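Local coordinates for protein arginase (Glaciozyma antarctica, PDB 5YNL) that probably hydrolyses L-arginine to L-ornithine and urea, as a cold-adapted, psychrophilic yeast member of the manganese-dependent arginase family, at residues 88-92 against 93-97; 156-159 against 160-163; 254-257 against 258-262. One frame throughout, in Å; residues are numbered along the deposited sequence.

Contact 1: 88-92 against 93-97; sequences NDIEN and LGWTV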
loop_
_atom_site.group_PDB
_atom_site.type_symbol
_atom_site.label_atom_id
_atom_site.label_comp_id
_atom_site.label_asym_id
_atom_site.label_seq_id
_atom_site.Cartn_x
_atom_site.Cartn_y
_atom_site.Cartn_z
ATOM N N ASN A 88 -0.954 16.380 13.007
ATOM C CA ASN A 88 -2.038 17.250 13.448
ATOM C C ASN A 88 -3.330 17.044 12.614
ATOM O O ASN A 88 -4.441 17.019 13.163
ATOM C CB ASN A 88 -1.560 18.706 13.419
ATOM C CG ASN A 88 -2.471 19.642 14.181
ATOM O OD1 ASN A 88 -2.437 19.703 15.414
ATOM N ND2 ASN A 88 -3.278 20.397 13.450
ATOM N N ASP A 89 -3.184 16.878 11.298
ATOM C CA ASP A 89 -4.329 16.570 10.438
ATOM C C ASP A 89 -5.073 15.334 10.916
ATOM O O ASP A 89 -6.302 15.325 10.999
ATOM C CB ASP A 89 -3.881 16.345 8.986
ATOM C CG ASP A 89 -3.500 17.631 8.283
ATOM O OD1 ASP A 89 -3.818 18.713 8.809
ATOM O OD2 ASP A 89 -2.898 17.548 7.195
ATOM N N ILE A 90 -4.308 14.298 11.235
ATOM C CA ILE A 90 -4.863 13.014 11.633
ATOM C C ILE A 90 -5.610 13.157 12.961
ATOM O O ILE A 90 -6.729 12.653 13.126
ATOM C CB ILE A 90 -3.745 11.935 11.725
ATOM C CG1 ILE A 90 -3.246 11.550 10.326
ATOM C CG2 ILE A 90 -4.223 10.690 12.429
ATOM C CD1 ILE A 90 -2.222 10.412 10.321
ATOM N N GLU A 91 -4.994 13.862 13.900
ATOM C CA GLU A 91 -5.606 14.124 15.190
ATOM C C GLU A 91 -6.885 14.984 15.080
ATOM O O GLU A 91 -7.876 14.710 15.757
ATOM C CB GLU A 91 -4.552 14.706 16.170
ATOM C CG GLU A 91 -3.766 13.598 16.917
ATOM C CD GLU A 91 -2.484 14.071 17.616
ATOM O OE1 GLU A 91 -1.945 15.141 17.250
ATOM O OE2 GLU A 91 -2.003 13.357 18.530
ATOM N N ASN A 92 -6.873 15.995 14.212
ATOM C CA ASN A 92 -8.064 16.814 13.965
ATOM C C ASN A 92 -9.260 16.003 13.460
ATOM O O ASN A 92 -10.399 16.455 13.547
ATOM C CB ASN A 92 -7.768 17.928 12.952
ATOM C CG ASN A 92 -6.740 18.930 13.450
ATOM O OD1 ASN A 92 -6.699 19.272 14.636
ATOM N ND2 ASN A 92 -5.908 19.420 12.534
ATOM N N LEU A 93 -8.995 14.819 12.919
ATOM C CA LEU A 93 -10.041 13.968 12.369
ATOM C C LEU A 93 -10.554 12.989 13.420
ATOM O O LEU A 93 -11.301 12.050 13.093
ATOM C CB LEU A 93 -9.528 13.188 11.151
ATOM C CG LEU A 93 -9.196 14.002 9.896
ATOM C CD1 LEU A 93 -8.581 13.138 8.792
ATOM C CD2 LEU A 93 -10.440 14.703 9.377
ATOM N N GLY A 94 -10.142 13.195 14.671
ATOM C CA GLY A 94 -10.576 12.345 15.765
ATOM C C GLY A 94 -9.695 11.133 16.017
ATOM O O GLY A 94 -10.000 10.320 16.882
ATOM N N TRP A 95 -8.599 11.003 15.277
ATOM C CA TRP A 95 -7.666 9.895 15.495
ATOM C C TRP A 95 -6.601 10.189 16.564
ATOM O O TRP A 95 -6.115 11.330 16.676
ATOM C CB TRP A 95 -6.937 9.585 14.199
ATOM C CG TRP A 95 -7.766 8.979 13.123
ATOM C CD1 TRP A 95 -8.418 9.634 12.116
ATOM C CD2 TRP A 95 -7.994 7.576 12.904
ATOM N NE1 TRP A 95 -9.050 8.722 11.294
ATOM C CE2 TRP A 95 -8.809 7.455 11.760
ATOM C CE3 TRP A 95 -7.603 6.413 13.581
ATOM C CZ2 TRP A 95 -9.243 6.225 11.284
ATOM C CZ3 TRP A 95 -8.018 5.199 13.101
ATOM C CH2 TRP A 95 -8.835 5.108 11.963
ATOM N N THR A 96 -6.216 9.166 17.333
ATOM C CA THR A 96 -5.054 9.281 18.226
ATOM C C THR A 96 -3.813 8.721 17.528
ATOM O O THR A 96 -3.879 7.689 16.837
ATOM C CB THR A 96 -5.270 8.602 19.597
ATOM O OG1 THR A 96 -5.935 9.517 20.468
ATOM C CG2 THR A 96 -3.937 8.211 20.238
ATOM N N VAL A 97 -2.694 9.425 17.686
ATOM C CA VAL A 97 -1.496 9.121 16.921
ATOM C C VAL A 97 -0.448 8.375 17.737
ATOM O O VAL A 97 -0.034 8.824 18.816
ATOM C CB VAL A 97 -0.909 10.394 16.291
ATOM C CG1 VAL A 97 0.480 10.134 15.724
ATOM C CG2 VAL A 97 -1.840 10.901 15.204
#

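Contact 2: 156-159 against 160-163; sequences SLAM and GTVS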
loop_
_atom_site.group_PDB
_atom_site.type_symbol
_atom_site.label_atom_id
_atom_site.label_comp_id
_atom_site.label_asym_id
_atom_site.label_seq_id
_atom_site.Cartn_x
_atom_site.Cartn_y
_atom_site.Cartn_z
ATOM N N SER A 156 9.122 -1.587 -2.604
ATOM C CA SER A 156 9.585 -2.896 -2.124
ATOM C C SER A 156 9.344 -3.055 -0.624
ATOM O O SER A 156 9.269 -4.184 -0.113
ATOM C CB SER A 156 11.062 -3.157 -2.470
ATOM O OG SER A 156 11.940 -2.176 -1.920
ATOM N N LEU A 157 9.222 -1.922 0.074
ATOM C CA LEU A 157 8.906 -1.906 1.503
ATOM C C LEU A 157 7.542 -2.557 1.782
ATOM O O LEU A 157 7.254 -2.937 2.937
ATOM C CB LEU A 157 8.905 -0.481 2.042
ATOM C CG LEU A 157 10.208 0.189 2.456
ATOM C CD1 LEU A 157 11.442 -0.461 1.819
ATOM C CD2 LEU A 157 10.140 1.662 2.110
ATOM N N ALA A 158 6.716 -2.682 0.734
ATOM C CA ALA A 158 5.452 -3.415 0.861
ATOM C C ALA A 158 5.637 -4.897 1.232
ATOM O O ALA A 158 4.695 -5.548 1.678
ATOM C CB ALA A 158 4.579 -3.267 -0.366
ATOM N N MET A 159 6.840 -5.420 1.038
ATOM C CA MET A 159 7.172 -6.724 1.559
ATOM C C MET A 159 6.933 -6.730 3.063
ATOM O O MET A 159 6.324 -7.658 3.604
ATOM C CB MET A 159 8.631 -7.063 1.246
ATOM C CG MET A 159 8.803 -7.847 -0.047
ATOM S SD MET A 159 10.473 -8.484 -0.311
ATOM C CE MET A 159 11.353 -6.942 -0.624
ATOM N N GLY A 160 7.385 -5.679 3.738
ATOM C CA GLY A 160 7.226 -5.603 5.178
ATOM C C GLY A 160 5.811 -5.258 5.598
ATOM O O GLY A 160 5.194 -5.970 6.406
ATOM N N THR A 161 5.304 -4.162 5.041
ATOM C CA THR A 161 3.980 -3.648 5.367
ATOM C C THR A 161 2.879 -4.715 5.192
ATOM O O THR A 161 1.979 -4.847 6.037
ATOM C CB THR A 161 3.686 -2.377 4.512
ATOM O OG1 THR A 161 2.662 -1.580 5.114
ATOM C CG2 THR A 161 3.245 -2.757 3.163
ATOM N N VAL A 162 2.967 -5.496 4.117
ATOM C CA VAL A 162 1.955 -6.502 3.820
ATOM C C VAL A 162 2.158 -7.736 4.727
ATOM O O VAL A 162 1.194 -8.383 5.140
ATOM C CB VAL A 162 1.981 -6.882 2.311
ATOM C CG1 VAL A 162 1.165 -8.140 2.026
ATOM C CG2 VAL A 162 1.495 -5.736 1.452
ATOM N N SER A 163 3.409 -8.044 5.061
ATOM C CA SER A 163 3.669 -9.164 5.958
ATOM C C SER A 163 3.047 -8.921 7.332
ATOM O O SER A 163 2.298 -9.752 7.831
ATOM C CB SER A 163 5.169 -9.411 6.096
ATOM O OG SER A 163 5.748 -9.656 4.828
#

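Contact 3: 254-257 against 258-262; sequences MFHV and DKYGI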
loop_
_atom_site.group_PDB
_atom_site.type_symbol
_atom_site.label_atom_id
_atom_site.label_comp_id
_atom_site.label_asym_id
_atom_site.label_seq_id
_atom_site.Cartn_x
_atom_site.Cartn_y
_atom_site.Cartn_z
ATOM N N MET A 254 -4.277 1.769 -16.806
ATOM C CA MET A 254 -4.732 3.114 -17.167
ATOM C C MET A 254 -5.711 3.044 -18.327
ATOM O O MET A 254 -6.628 3.867 -18.418
ATOM C CB MET A 254 -3.543 4.040 -17.499
ATOM C CG MET A 254 -2.671 4.393 -16.304
ATOM S SD MET A 254 -3.651 5.056 -14.935
ATOM C CE MET A 254 -4.222 6.581 -15.701
ATOM N N PHE A 255 -5.521 2.051 -19.192
ATOM C CA PHE A 255 -6.470 1.755 -20.273
ATOM C C PHE A 255 -7.863 1.494 -19.702
ATOM O O PHE A 255 -8.831 2.088 -20.140
ATOM C CB PHE A 255 -5.960 0.556 -21.083
ATOM C CG PHE A 255 -6.950 0.007 -22.077
ATOM C CD1 PHE A 255 -7.060 0.559 -23.361
ATOM C CD2 PHE A 255 -7.736 -1.098 -21.762
ATOM C CE1 PHE A 255 -7.948 0.016 -24.309
ATOM C CE2 PHE A 255 -8.626 -1.632 -22.696
ATOM C CZ PHE A 255 -8.732 -1.069 -23.964
ATOM N N HIS A 256 -7.946 0.640 -18.684
ATOM C CA HIS A 256 -9.212 0.346 -18.004
ATOM C C HIS A 256 -9.713 1.549 -17.216
ATOM O O HIS A 256 -10.935 1.759 -17.106
ATOM C CB HIS A 256 -9.063 -0.833 -17.050
ATOM C CG HIS A 256 -8.630 -2.098 -17.719
ATOM N ND1 HIS A 256 -7.378 -2.646 -17.534
ATOM C CD2 HIS A 256 -9.295 -2.926 -18.564
ATOM C CE1 HIS A 256 -7.285 -3.765 -18.247
ATOM N NE2 HIS A 256 -8.432 -3.955 -18.873
ATOM N N VAL A 257 -8.800 2.342 -16.644
ATOM C CA VAL A 257 -9.307 3.508 -15.943
ATOM C C VAL A 257 -9.934 4.447 -16.964
ATOM O O VAL A 257 -11.047 4.909 -16.760
ATOM C CB VAL A 257 -8.261 4.226 -15.108
ATOM C CG1 VAL A 257 -8.819 5.572 -14.649
ATOM C CG2 VAL A 257 -7.806 3.327 -13.909
ATOM N N ASP A 258 -9.246 4.700 -18.073
ATOM C CA ASP A 258 -9.809 5.546 -19.113
ATOM C C ASP A 258 -11.136 4.993 -19.570
ATOM O O ASP A 258 -12.135 5.700 -19.616
ATOM C CB ASP A 258 -8.860 5.647 -20.311
ATOM C CG ASP A 258 -7.556 6.358 -19.971
ATOM O OD1 ASP A 258 -7.577 7.311 -19.128
ATOM O OD2 ASP A 258 -6.511 5.937 -20.551
ATOM N N LYS A 259 -11.139 3.701 -19.862
ATOM C CA LYS A 259 -12.314 3.021 -20.411
ATOM C C LYS A 259 -13.538 3.201 -19.522
ATOM O O LYS A 259 -14.567 3.739 -19.966
ATOM C CB LYS A 259 -12.027 1.525 -20.566
ATOM C CG LYS A 259 -13.218 0.719 -21.047
ATOM C CD LYS A 259 -12.804 -0.688 -21.481
ATOM C CE LYS A 259 -13.988 -1.394 -22.145
ATOM N NZ LYS A 259 -13.605 -2.761 -22.515
ATOM N N TYR A 260 -13.385 2.798 -18.254
ATOM C CA TYR A 260 -14.496 2.679 -17.323
ATOM C C TYR A 260 -14.654 3.858 -16.364
ATOM O O TYR A 260 -15.707 4.025 -15.760
ATOM C CB TYR A 260 -14.349 1.399 -16.502
ATOM C CG TYR A 260 -14.394 0.093 -17.282
ATOM C CD1 TYR A 260 -15.578 -0.372 -17.816
ATOM C CD2 TYR A 260 -13.260 -0.707 -17.414
ATOM C CE1 TYR A 260 -15.631 -1.580 -18.494
ATOM C CE2 TYR A 260 -13.303 -1.924 -18.095
ATOM C CZ TYR A 260 -14.488 -2.344 -18.628
ATOM O OH TYR A 260 -14.554 -3.536 -19.306
ATOM N N GLY A 261 -13.603 4.657 -16.183
ATOM C CA GLY A 261 -13.630 5.703 -15.166
ATOM C C GLY A 261 -13.240 5.065 -13.828
ATOM O O GLY A 261 -13.527 3.870 -13.574
ATOM N N ILE A 262 -12.560 5.838 -12.972
ATOM C CA ILE A 262 -12.061 5.305 -11.704
ATOM C C ILE A 262 -13.210 4.854 -10.817
ATOM O O ILE A 262 -13.028 4.001 -9.975
ATOM C CB ILE A 262 -11.164 6.341 -10.957
ATOM C CG1 ILE A 262 -10.294 5.667 -9.871
ATOM C CG2 ILE A 262 -12.016 7.530 -10.450
ATOM C CD1 ILE A 262 -9.131 4.812 -10.388
#

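Contact 1: 88-92 against 93-97
Trp-95 meets Ile-90 and Leu-93 at the edge of its indole rather than through a face: Ile-90 O and Leu-93 CB both lie near the ring plane, the oxygen 3.6 Å from Trp-95 CD1. This edge contact belongs to a Schellman motif, in which the chain leaves helix 86-92 and turns into strand 96-99. Two bonds define it, Trp-95 N to Ile-90 O at 3.3 Å and Gly-94 N to Glu-91 O at 2.9 Å, and Gly-94, with a phi of 89°, is the C-prime residue. Ile-90 O is gripped twice, since Leu-93 N also donates to it, and the two N-H groups arrive from opposite faces of the carbonyl plane. The indole NE1 is bonded elsewhere, to Leu-357 O.

Apolar contacts join the helix to the strand. CG2 of Ile-90, anti to its own backbone N (chi1 -71° for CG1), touches Trp-95 CB at 3.4 Å and Val-97 CG2 at 3.7 Å. The same Val-97 methyl is 3.7 Å from Glu-91 CG, so it packs against two adjacent helix residues. Ile-90 also reaches strand 57-63 and helix 345-356, while Asp-89 forms salt bridges with Arg-350 and Arg-354. The backbones also meet directly: Glu-91 CA points its hydrogen almost straight (168°) at Trp-95 O, 3.2 Å away.

Contact 2: 156-159 against 160-163
The amides of two successive residues donate to one carbonyl as the chain winds into helix 158-168: Gly-160 N lies 2.9 Å from Leu-157 O, coming from above the carbonyl plane. Thr-161 N, 3.1 Å from Leu-157 O, is nearly straight (169°) and lies in that plane. Val-162 N to Ala-158 O, at 3.0 Å, carries the helical pattern on.

Among the side chains, the Thr-161 methyl packs on the preceding turn. A chi1 of -159° sets CG2 between backbone N and carbonyl carbon, folding it back to 3.3 Å from Ala-158 CA. The same torsion places OG1 anti to the backbone N, where it is hydrogen-bonded to Asp-328 and Thr-150 on strands of the sheet. Ser-163 OG bends back to Met-159 O, which Ser-163 N also reaches; the modelled hydroxyl bond is so short that its length is doubtful.

The segment opens on the serine that ends the GGDHS signature, whose histidine binds manganese in related arginases; Ser-156 OG is hydrogen-bonded to Asp-154 of the same signature. Every touching residue is buried: Ala-158 and Val-162 lean on strand 281-286, Met-159 lies between helices 124-142 and 198-202, and Ser-163 touches both of those helices.

Contact 3: 254-257 against 258-262
Tyr-260 lies alongside His-256, one turn on in helix 254-273, both side chains pointing the same way as an i to i+4 pair on one side of the helix. Tyr-260 CB sits 3.5 Å from His-256 O. The ring then passes that carbonyl edge-on, with CD2 at 3.4 Å from the same oxygen, and a step further out CE2 reaches His-256 CD2 at 4.2 Å, near the imidazole plane. A chi1 of -63°, which sets CG beside the backbone N, directs the ring back along the helix to make these contacts. Over the centre of one ring face stands Lys-259 CG, and at the tip OH receives a weak hydrogen bond from Lys-259 NZ at 3.4 Å. The extended lysine thus follows the tyrosine from ring to hydroxyl. His-256 is held at its other end, where ND1 bonds to Ser-253 N, just before the helix.

Beneath these side chains the helical bonds are regular: Asp-258 N to Met-254 O and Lys-259 N to Phe-255 O are both 2.8 Å, and Tyr-260 N to His-256 O is close to straight (165°). Gly-261 N still bonds to Val-257 O, but its phi of 84° is not helical. Past this residue Ile-262 joins Val-257 against helix 308-320, the two side chains lying side by side with Val-257 CG2 and Ile-262 CD1 4.0 Å apart.

Overall arrangement
The three contacts sample the two margins and the middle of one parallel eight-stranded sheet. Contact 1 leads into strand 96-99 and contact 3 follows strand 250-253, the outermost strands within this chain; their centres are about 33 Å apart. Contact 2, between them in the sequence, is also the most interior: its centre is about 8 Å from that of the chain, against about 20 Å for each of the others. It is about 25 Å from contact 1 and about 27 Å from contact 3, centre to centre; nearest atoms stay about 14 to 20 Å apart. By its sequence position contact 2 probably adjoins the manganese site, while contacts 1 and 3 are peripheral packing.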